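Side-chain contact in actin depolymerization factor 2 (Plasmodium berghei, PDB 2XFA), which binds actin and probably promotes the disassembly of actin filaments in the malaria parasite: residues S13-C16 with I17-N21. Residues are numbered along the deposited sequence; the frame is centred on the assembly and turned at random.
Sequences SDEC and IYEFN
The carboxylate of Glu15 meets the Tyr18 ring at its edge, with OE1 lying near the ring plane 3.1 Å from CD2; the two flat groups are turned 45° apart. Such an approach suits an acid, because the ring's rim of C-H groups is weakly positive while its faces are electron-rich. Glu15 bends at chi2, its first torsion far from staggered, to bring OE1 there, and Tyr18, with CG anti to the backbone N (chi1 172°), sets CD2 and CE2 alongside the carboxylate. The same OE1 lies 2.7 Å from OE2 of Glu19, one turn on, and these two carboxylates stand almost perpendicular, at 84°. At this distance one of the two acids probably carries a proton. The other oxygen of Glu19, OE1, accepts a hydrogen bond from Asn29, an amide suited to holding this buried acid. Ile17 CD1 packs 4.0 Å from Cys16 CB and also touches the Ser13 carbonyl, an apolar branch laid back along the first turn. The backbone carries regular helical bonds, among them Phe20 N to Cys16 O at 3.1 Å; that carbonyl also accepts a bond from the Tyr34 hydroxyl. This is the opening of helix 14-24, which packs on the mixed sheet of the ADF/cofilin fold: Cys16 touches Ile42 and Glu15 Val44 on strand 41-48, while Phe20 rests on Tyr34 of strand 31-37.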
loop_
_atom_site.group_PDB
_atom_site.type_symbol
_atom_site.label_atom_id
_atom_site.label_comp_id
_atom_site.label_asym_id
_atom_site.label_seq_id
_atom_site.Cartn_x
_atom_site.Cartn_y
_atom_site.Cartn_z
ATOM N N SER A 13 14.952 -1.372 3.153
ATOM C CA SER A 13 15.819 -0.470 2.402
ATOM C C SER A 13 15.493 0.995 2.662
ATOM O O SER A 13 14.328 1.369 2.753
ATOM C CB SER A 13 15.712 -0.744 0.902
ATOM O OG SER A 13 16.535 0.158 0.176
ATOM N N ASP A 14 16.531 1.822 2.744
ATOM C CA ASP A 14 16.378 3.241 3.068
ATOM C C ASP A 14 15.635 4.056 2.008
ATOM O O ASP A 14 15.006 5.061 2.334
ATOM C CB ASP A 14 17.743 3.862 3.366
ATOM C CG ASP A 14 18.494 3.105 4.445
ATOM O OD1 ASP A 14 18.189 3.318 5.638
ATOM O OD2 ASP A 14 19.372 2.282 4.098
ATOM N N GLU A 15 15.705 3.632 0.750
ATOM C CA GLU A 15 14.894 4.246 -0.299
ATOM C C GLU A 15 13.403 4.167 0.064
ATOM O O GLU A 15 12.605 5.009 -0.356
ATOM C CB GLU A 15 15.134 3.561 -1.650
ATOM C CG GLU A 15 15.648 4.490 -2.762
ATOM C CD GLU A 15 14.561 4.941 -3.751
ATOM O OE1 GLU A 15 14.362 6.170 -3.894
ATOM O OE2 GLU A 15 13.923 4.076 -4.399
ATOM N N CYS A 16 13.036 3.154 0.845
ATOM C CA CYS A 16 11.637 2.939 1.207
ATOM C C CYS A 16 11.091 4.153 1.921
ATOM O O CYS A 16 10.069 4.711 1.512
ATOM C CB CYS A 16 11.483 1.717 2.102
ATOM S SG CYS A 16 11.589 0.167 1.203
ATOM N N ILE A 17 11.792 4.563 2.977
ATOM C CA ILE A 17 11.372 5.708 3.769
ATOM C C ILE A 17 11.596 6.999 2.989
ATOM O O ILE A 17 10.816 7.947 3.104
ATOM C CB ILE A 17 12.086 5.762 5.147
ATOM C CG1 ILE A 17 12.002 4.405 5.856
ATOM C CG2 ILE A 17 11.470 6.828 6.024
ATOM C CD1 ILE A 17 13.024 3.396 5.373
ATOM N N TYR A 18 12.655 7.028 2.185
ATOM C CA TYR A 18 12.911 8.168 1.318
ATOM C C TYR A 18 11.661 8.498 0.521
ATOM O O TYR A 18 11.201 9.630 0.529
ATOM C CB TYR A 18 14.066 7.870 0.358
ATOM C CG TYR A 18 14.290 8.921 -0.713
ATOM C CD1 TYR A 18 14.742 10.194 -0.385
ATOM C CD2 TYR A 18 14.076 8.630 -2.062
ATOM C CE1 TYR A 18 14.951 11.156 -1.363
ATOM C CE2 TYR A 18 14.294 9.587 -3.052
ATOM C CZ TYR A 18 14.728 10.848 -2.691
ATOM O OH TYR A 18 14.945 11.810 -3.652
ATOM N N GLU A 19 11.113 7.504 -0.171
ATOM C CA GLU A 19 9.971 7.742 -1.055
ATOM C C GLU A 19 8.692 8.036 -0.292
ATOM O O GLU A 19 7.897 8.893 -0.696
ATOM C CB GLU A 19 9.750 6.561 -2.006
ATOM C CG GLU A 19 10.892 6.343 -3.006
ATOM C CD GLU A 19 11.114 7.528 -3.947
ATOM O OE1 GLU A 19 10.312 8.493 -3.918
ATOM O OE2 GLU A 19 12.097 7.485 -4.725
ATOM N N PHE A 20 8.480 7.325 0.805
ATOM C CA PHE A 20 7.335 7.638 1.655
ATOM C C PHE A 20 7.367 9.097 2.107
ATOM O O PHE A 20 6.355 9.798 2.101
ATOM C CB PHE A 20 7.279 6.731 2.873
ATOM C CG PHE A 20 6.231 7.163 3.873
ATOM C CD1 PHE A 20 4.888 6.950 3.624
ATOM C CD2 PHE A 20 6.591 7.825 5.032
ATOM C CE1 PHE A 20 3.917 7.361 4.530
ATOM C CE2 PHE A 20 5.623 8.243 5.942
ATOM C CZ PHE A 20 4.295 8.020 5.693
ATOM N N ASN A 21 8.538 9.566 2.499
ATOM C CA ASN A 21 8.641 10.965 2.914
ATOM C C ASN A 21 8.360 11.922 1.752
ATOM O O ASN A 21 7.704 12.939 1.928
ATOM C CB ASN A 21 9.986 11.250 3.588
ATOM C CG ASN A 21 10.062 10.690 5.016
ATOM O OD1 ASN A 21 11.138 10.340 5.500
ATOM N ND2 ASN A 21 8.921 10.612 5.686
#